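Local coordinates for protein L-rhamnose mutarotase (Formosa agariphila, PDB 6HHN) that catalyses the interconversion of the alpha and beta anomers of L-rhamnose, a step in the breakdown of the algal polysaccharide ulvan, at residues 44-56 with 60-71. Sequence-based numbering, arbitrary orientation.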
ATOM      1  N   LEU A  44      -4.882  18.452  -5.084  1.00 22.59           N
ATOM      2  CA  LEU A  44      -3.879  17.417  -4.883  1.00 22.18           C
ATOM      3  C   LEU A  44      -2.839  17.468  -5.995  1.00 23.83           C
ATOM      4  O   LEU A  44      -1.630  17.441  -5.732  1.00 24.76           O
ATOM      5  CB  LEU A  44      -4.576  16.060  -4.810  1.00 22.14           C
ATOM      6  CG  LEU A  44      -5.393  15.805  -3.533  1.00 24.51           C
ATOM      7  CD1 LEU A  44      -6.240  14.567  -3.705  1.00 25.74           C
ATOM      8  CD2 LEU A  44      -4.459  15.667  -2.357  1.00 32.61           C
ATOM      9  N   LYS A  45      -3.296  17.565  -7.248  1.00 23.73           N
ATOM     10  CA  LYS A  45      -2.361  17.674  -8.371  1.00 25.40           C
ATOM     11  C   LYS A  45      -1.485  18.918  -8.255  1.00 26.61           C
ATOM     12  O   LYS A  45      -0.270  18.852  -8.466  1.00 29.98           O
ATOM     13  CB  LYS A  45      -3.137  17.643  -9.687  1.00 29.65           C
ATOM     14  CG  LYS A  45      -3.808  16.302  -9.974  1.00 35.96           C
ATOM     15  CD  LYS A  45      -4.410  16.297 -11.361  1.00 50.79           C
ATOM     16  CE  LYS A  45      -5.366  15.132 -11.550  1.00 60.91           C
ATOM     17  NZ  LYS A  45      -6.276  15.368 -12.715  1.00 64.95           N
ATOM     18  N   ASP A  46      -2.088  20.058  -7.893  1.00 30.36           N
ATOM     19  CA  ASP A  46      -1.332  21.298  -7.761  1.00 31.45           C
ATOM     20  C   ASP A  46      -0.265  21.183  -6.685  1.00 32.90           C
ATOM     21  O   ASP A  46       0.738  21.896  -6.722  1.00 37.03           O
ATOM     22  CB  ASP A  46      -2.255  22.462  -7.394  1.00 35.82           C
ATOM     23  CG  ASP A  46      -3.145  22.905  -8.540  1.00 39.61           C
ATOM     24  OD1 ASP A  46      -2.903  22.488  -9.694  1.00 43.00           O
ATOM     25  OD2 ASP A  46      -4.095  23.686  -8.276  1.00 45.51           O
ATOM     26  N   ASN A  47      -0.469  20.297  -5.705  1.00 32.16           N
ATOM     27  CA  ASN A  47       0.483  20.099  -4.620  1.00 31.62           C
ATOM     28  C   ASN A  47       1.416  18.923  -4.874  1.00 33.33           C
ATOM     29  O   ASN A  47       2.083  18.452  -3.946  1.00 37.69           O
ATOM     30  CB  ASN A  47      -0.253  19.970  -3.288  1.00 41.66           C
ATOM     31  CG  ASN A  47      -0.717  21.321  -2.750  1.00 49.64           C
ATOM     32  OD1 ASN A  47      -0.074  21.901  -1.874  1.00 48.89           O
ATOM     33  ND2 ASN A  47      -1.827  21.839  -3.291  1.00 47.19           N
ATOM     34  N   GLY A  48       1.483  18.452  -6.115  1.00 31.17           N
ATOM     35  CA  GLY A  48       2.472  17.471  -6.519  1.00 30.22           C
ATOM     36  C   GLY A  48       2.086  16.021  -6.330  1.00 29.56           C
ATOM     37  O   GLY A  48       2.940  15.141  -6.500  1.00 30.42           O
ATOM     38  N   VAL A  49       0.837  15.737  -5.996  1.00 26.94           N
ATOM     39  CA  VAL A  49       0.406  14.359  -5.791  1.00 24.45           C
ATOM     40  C   VAL A  49       0.037  13.739  -7.131  1.00 25.45           C
ATOM     41  O   VAL A  49      -0.682  14.347  -7.938  1.00 26.68           O
ATOM     42  CB  VAL A  49      -0.789  14.299  -4.828  1.00 24.56           C
ATOM     43  CG1 VAL A  49      -1.270  12.850  -4.665  1.00 25.42           C
ATOM     44  CG2 VAL A  49      -0.426  14.880  -3.490  1.00 27.46           C
ATOM     45  N   SER A  50       0.513  12.518  -7.363  1.00 27.16           N
ATOM     46  CA  SER A  50       0.098  11.732  -8.513  1.00 26.35           C
ATOM     47  C   SER A  50      -0.003  10.272  -8.102  1.00 24.80           C
ATOM     48  O   SER A  50       0.481   9.866  -7.035  1.00 25.91           O
ATOM     49  CB  SER A  50       1.078  11.873  -9.682  1.00 29.26           C
ATOM     50  OG  SER A  50       2.363  11.375  -9.341  1.00 30.48           O
ATOM     51  N   GLU A  51      -0.661   9.491  -8.957  1.00 26.71           N
ATOM     52  CA  GLU A  51      -0.773   8.043  -8.793  1.00 24.84           C
ATOM     53  C   GLU A  51      -1.175   7.676  -7.369  1.00 23.09           C
ATOM     54  O   GLU A  51      -0.540   6.859  -6.699  1.00 24.44           O
ATOM     55  CB  GLU A  51       0.512   7.350  -9.216  1.00 29.45           C
ATOM     56  CG  GLU A  51       0.806   7.564 -10.691  1.00 29.87           C
ATOM     57  CD  GLU A  51       2.046   6.840 -11.143  1.00 34.98           C
ATOM     58  OE1 GLU A  51       2.139   5.626 -10.867  1.00 37.72           O
ATOM     59  OE2 GLU A  51       2.925   7.492 -11.750  1.00 36.27           O
ATOM     60  N   TYR A  52      -2.243   8.307  -6.919  1.00 21.52           N
ATOM     61  CA  TYR A  52      -2.777   8.134  -5.570  1.00 18.67           C
ATOM     62  C   TYR A  52      -3.811   7.020  -5.603  1.00 18.02           C
ATOM     63  O   TYR A  52      -4.874   7.173  -6.202  1.00 20.29           O
ATOM     64  CB  TYR A  52      -3.430   9.454  -5.158  1.00 19.90           C
ATOM     65  CG  TYR A  52      -3.958   9.569  -3.750  1.00 18.94           C
ATOM     66  CD1 TYR A  52      -3.817   8.560  -2.806  1.00 19.33           C
ATOM     67  CD2 TYR A  52      -4.617  10.727  -3.368  1.00 21.56           C
ATOM     68  CE1 TYR A  52      -4.311   8.727  -1.527  1.00 19.04           C
ATOM     69  CE2 TYR A  52      -5.105  10.892  -2.113  1.00 23.48           C
ATOM     70  CZ  TYR A  52      -4.964   9.887  -1.180  1.00 21.18           C
ATOM     71  OH  TYR A  52      -5.474  10.071   0.102  1.00 25.43           O
ATOM     72  N   SER A  53      -3.492   5.901  -4.950  1.00 17.70           N
ATOM     73  CA  SER A  53      -4.380   4.766  -4.826  1.00 17.35           C
ATOM     74  C   SER A  53      -4.708   4.531  -3.360  1.00 17.53           C
ATOM     75  O   SER A  53      -3.858   4.732  -2.485  1.00 18.75           O
ATOM     76  CB  SER A  53      -3.701   3.464  -5.298  1.00 19.43           C
ATOM     77  OG  SER A  53      -3.619   3.402  -6.725  1.00 22.78           O
ATOM     78  N   ILE A  54      -5.941   4.108  -3.102  1.00 16.59           N
ATOM     79  CA  ILE A  54      -6.325   3.620  -1.780  1.00 15.72           C
ATOM     80  C   ILE A  54      -6.932   2.231  -1.960  1.00 16.69           C
ATOM     81  O   ILE A  54      -7.785   2.033  -2.834  1.00 18.37           O
ATOM     82  CB  ILE A  54      -7.308   4.567  -1.070  1.00 17.09           C
ATOM     83  CG1 ILE A  54      -6.712   5.967  -0.960  1.00 18.60           C
ATOM     84  CG2 ILE A  54      -7.652   3.988   0.325  1.00 18.22           C
ATOM     85  CD1 ILE A  54      -7.693   7.029  -0.487  1.00 20.36           C
ATOM     86  N   PHE A  55      -6.440   1.262  -1.169  1.00 15.98           N
ATOM     87  CA  PHE A  55      -6.873  -0.125  -1.188  1.00 15.67           C
ATOM     88  C   PHE A  55      -7.493  -0.474   0.161  1.00 16.90           C
ATOM     89  O   PHE A  55      -7.135   0.110   1.192  1.00 17.96           O
ATOM     90  CB  PHE A  55      -5.658  -1.056  -1.421  1.00 17.37           C
ATOM     91  CG  PHE A  55      -4.865  -0.743  -2.660  1.00 17.46           C
ATOM     92  CD1 PHE A  55      -3.824   0.172  -2.620  1.00 18.64           C
ATOM     93  CD2 PHE A  55      -5.154  -1.363  -3.857  1.00 21.01           C
ATOM     94  CE1 PHE A  55      -3.081   0.455  -3.745  1.00 20.81           C
ATOM     95  CE2 PHE A  55      -4.417  -1.078  -5.003  1.00 22.43           C
ATOM     96  CZ  PHE A  55      -3.381  -0.163  -4.947  1.00 22.58           C
ATOM     97  N   ILE A  56      -8.424  -1.423   0.158  1.00 18.02           N
ATOM     98  CA  ILE A  56      -9.106  -1.827   1.381  1.00 17.78           C
ATOM     99  C   ILE A  56      -8.823  -3.288   1.713  1.00 16.91           C
ATOM    100  O   ILE A  56      -8.735  -4.144   0.818  1.00 18.53           O
ATOM    101  CB  ILE A  56     -10.625  -1.543   1.281  1.00 20.43           C
ATOM    102  CG1 ILE A  56     -11.277  -1.641   2.665  1.00 20.77           C
ATOM    103  CG2 ILE A  56     -11.287  -2.478   0.270  1.00 22.22           C
ATOM    104  CD1 ILE A  56     -12.739  -1.224   2.659  1.00 24.32           C
ATOM    105  N   THR A  60     -10.785  -6.122   8.008  1.00 25.68           N
ATOM    106  CA  THR A  60     -10.193  -5.439   9.151  1.00 25.63           C
ATOM    107  C   THR A  60     -10.491  -3.950   9.167  1.00 27.09           C
ATOM    108  O   THR A  60      -9.925  -3.208   9.995  1.00 29.95           O
ATOM    109  CB  THR A  60      -8.691  -5.654   9.192  1.00 26.80           C
ATOM    110  OG1 THR A  60      -8.126  -5.001   8.061  1.00 26.37           O
ATOM    111  CG2 THR A  60      -8.366  -7.135   9.141  1.00 27.83           C
ATOM    112  N   ASN A  61     -11.358  -3.487   8.284  1.00 24.37           N
ATOM    113  CA  ASN A  61     -11.689  -2.067   8.215  1.00 26.61           C
ATOM    114  C   ASN A  61     -10.442  -1.217   8.033  1.00 23.95           C
ATOM    115  O   ASN A  61     -10.357  -0.099   8.582  1.00 29.16           O
ATOM    116  CB  ASN A  61     -12.456  -1.620   9.465  1.00 33.12           C
ATOM    117  CG  ASN A  61     -13.556  -2.575   9.832  1.00 40.27           C
ATOM    118  OD1 ASN A  61     -14.484  -2.780   9.052  1.00 42.00           O
ATOM    119  ND2 ASN A  61     -13.462  -3.177  11.026  1.00 44.15           N
ATOM    120  N   THR A  62      -9.489  -1.703   7.228  1.00 19.14           N
ATOM    121  CA  THR A  62      -8.231  -0.985   7.069  1.00 17.41           C
ATOM    122  C   THR A  62      -8.054  -0.493   5.639  1.00 16.75           C
ATOM    123  O   THR A  62      -8.308  -1.232   4.678  1.00 18.90           O
ATOM    124  CB  THR A  62      -7.047  -1.870   7.482  1.00 19.61           C
ATOM    125  OG1 THR A  62      -7.153  -2.170   8.881  1.00 23.33           O
ATOM    126  CG2 THR A  62      -5.729  -1.177   7.205  1.00 22.90           C
ATOM    127  N   LEU A  63      -7.595   0.749   5.508  1.00 16.29           N
ATOM    128  CA  LEU A  63      -7.274   1.345   4.216  1.00 15.93           C
ATOM    129  C   LEU A  63      -5.768   1.524   4.115  1.00 15.82           C
ATOM    130  O   LEU A  63      -5.134   2.010   5.055  1.00 17.61           O
ATOM    131  CB  LEU A  63      -7.957   2.710   4.080  1.00 17.88           C
ATOM    132  CG  LEU A  63      -9.481   2.690   4.166  1.00 18.95           C
ATOM    133  CD1 LEU A  63     -10.050   4.090   4.424  1.00 21.92           C
ATOM    134  CD2 LEU A  63     -10.078   2.092   2.884  1.00 21.59           C
ATOM    135  N   PHE A  64      -5.203   1.119   2.990  0.50 16.63           N
ATOM    136  CA  PHE A  64      -3.790   1.307   2.699  0.50 16.71           C
ATOM    137  C   PHE A  64      -3.687   2.246   1.508  0.50 16.37           C
ATOM    138  O   PHE A  64      -4.182   1.933   0.420  0.50 18.05           O
ATOM    139  CB  PHE A  64      -3.137  -0.042   2.410  0.50 16.80           C
ATOM    140  CG  PHE A  64      -3.082  -0.968   3.610  0.50 16.72           C
ATOM    141  CD1 PHE A  64      -2.015  -0.910   4.495  0.50 22.20           C
ATOM    142  CD2 PHE A  64      -4.079  -1.913   3.844  0.50 18.48           C
ATOM    143  CE1 PHE A  64      -1.934  -1.766   5.583  0.50 20.88           C
ATOM    144  CE2 PHE A  64      -4.002  -2.786   4.941  0.50 20.19           C
ATOM    145  CZ  PHE A  64      -2.934  -2.700   5.812  0.50 18.18           C
ATOM    146  N   ALA A  65      -3.054   3.393   1.716  1.00 15.92           N
ATOM    147  CA  ALA A  65      -2.900   4.424   0.700  1.00 16.06           C
ATOM    148  C   ALA A  65      -1.461   4.459   0.210  1.00 17.40           C
ATOM    149  O   ALA A  65      -0.515   4.341   1.003  1.00 17.59           O
ATOM    150  CB  ALA A  65      -3.257   5.793   1.288  1.00 16.87           C
ATOM    151  N   PHE A  66      -1.311   4.645  -1.107  1.00 17.28           N
ATOM    152  CA  PHE A  66      -0.032   4.835  -1.769  1.00 17.39           C
ATOM    153  C   PHE A  66      -0.153   6.065  -2.659  1.00 16.97           C
ATOM    154  O   PHE A  66      -1.151   6.221  -3.354  1.00 18.75           O
ATOM    155  CB  PHE A  66       0.286   3.611  -2.641  1.00 19.19           C
ATOM    156  CG  PHE A  66       1.477   3.795  -3.536  1.00 21.82           C
ATOM    157  CD1 PHE A  66       1.337   4.340  -4.812  1.00 24.74           C
ATOM    158  CD2 PHE A  66       2.737   3.453  -3.098  1.00 24.03           C
ATOM    159  CE1 PHE A  66       2.438   4.531  -5.625  1.00 28.68           C
ATOM    160  CE2 PHE A  66       3.846   3.626  -3.931  1.00 27.02           C
ATOM    161  CZ  PHE A  66       3.687   4.171  -5.188  1.00 26.78           C
ATOM    162  N   GLN A  67       0.862   6.926  -2.651  1.00 18.72           N
ATOM    163  CA  GLN A  67       0.877   8.042  -3.588  1.00 20.97           C
ATOM    164  C   GLN A  67       2.312   8.435  -3.885  1.00 20.25           C
ATOM    165  O   GLN A  67       3.246   8.098  -3.148  1.00 22.10           O
ATOM    166  CB  GLN A  67       0.080   9.249  -3.079  1.00 25.54           C
ATOM    167  CG  GLN A  67       0.604   9.806  -1.808  1.00 25.90           C
ATOM    168  CD  GLN A  67      -0.254  10.919  -1.182  1.00 28.67           C
ATOM    169  OE1 GLN A  67      -1.486  10.990  -1.331  1.00 29.33           O
ATOM    170  NE2 GLN A  67       0.405  11.768  -0.461  1.00 29.12           N
ATOM    171  N   LYS A  68       2.478   9.142  -4.991  1.00 23.30           N
ATOM    172  CA  LYS A  68       3.732   9.790  -5.327  1.00 25.66           C
ATOM    173  C   LYS A  68       3.581  11.283  -5.102  1.00 29.15           C
ATOM    174  O   LYS A  68       2.530  11.857  -5.394  1.00 28.31           O
ATOM    175  CB  LYS A  68       4.097   9.565  -6.784  1.00 29.60           C
ATOM    176  CG  LYS A  68       4.410   8.138  -7.125  1.00 30.95           C
ATOM    177  CD  LYS A  68       4.840   8.057  -8.568  1.00 35.15           C
ATOM    178  CE  LYS A  68       4.942   6.626  -9.014  1.00 38.00           C
ATOM    179  NZ  LYS A  68       5.353   6.515 -10.452  1.00 36.80           N
ATOM    180  N   VAL A  69       4.637  11.906  -4.598  1.00 29.03           N
ATOM    181  CA  VAL A  69       4.636  13.330  -4.312  1.00 34.37           C
ATOM    182  C   VAL A  69       5.886  13.922  -4.935  1.00 45.29           C
ATOM    183  O   VAL A  69       7.003  13.484  -4.633  1.00 45.83           O
ATOM    184  CB  VAL A  69       4.580  13.624  -2.806  1.00 40.81           C
ATOM    185  CG1 VAL A  69       4.614  15.128  -2.570  1.00 49.56           C
ATOM    186  CG2 VAL A  69       3.320  13.010  -2.195  1.00 42.19           C
ATOM    187  N   SER A  70       5.695  14.903  -5.813  1.00 52.82           N
ATOM    188  CA  SER A  70       6.807  15.595  -6.462  1.00 61.86           C
ATOM    189  C   SER A  70       6.974  16.942  -5.768  1.00 73.90           C
ATOM    190  O   SER A  70       6.446  17.967  -6.198  1.00 78.26           O
ATOM    191  CB  SER A  70       6.540  15.746  -7.952  1.00 83.56           C
ATOM    192  OG  SER A  70       6.423  14.474  -8.566  1.00 85.80           O
ATOM    193  N   GLY A  71       7.715  16.923  -4.664  1.00 97.80           N
ATOM    194  CA  GLY A  71       7.991  18.122  -3.896  1.00102.97           C
ATOM    195  C   GLY A  71       6.768  18.973  -3.621  1.00105.50           C
ATOM    196  O   GLY A  71       5.727  18.466  -3.211  1.00106.62           O
TER
HETATM  197  O   HOH W   1       3.920  13.302  -8.155  1.00 31.61           O
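Strands 52-56 and 62-69 run antiparallel (159° between axes) as a beta hairpin of the dimeric alpha/beta-barrel fold, with paired backbone bonds at S53-F66 and F55-F64. Beyond them the ladder resumes at S50-K68, shifted by one residue: E51, with both backbone angles positive, makes a beta bulge. On the face carrying I54 and I56, CG2 of I54 rests on CB of L63 (4.0 Å), while CD2 of L63 reaches CG1 of I56 (3.9 Å). Both I54 and L63 also touch Y29 of helix 26-34, probably a substrate-binding residue, so this face probably lines the rhamnose pocket. With CG between its backbone N and carbonyl carbon (chi1 61°), Q67 stands its amide nearly upright over one face of the ring of Y52, another probable substrate-binding residue (planes 84° apart), with OE1 3.4 Å above the ring centre. The other face, with F64 and F66, meets the second subunit, where F66 stacks on F66 of that chain. At the bulge, E51 and K68 form a salt bridge; E51 OE1 also bridges K68 of the second subunit, and K68 NZ bridges E51 there. The extended chain of K68 brings NZ to within 2.9 Å of E51 OE2, from above the carboxylate plane. G48 ends helix 38-46 in a Schellman motif, and its O takes bonds from S70 N (2.8 Å) and from a water also bound to S50 OG and S70 OG.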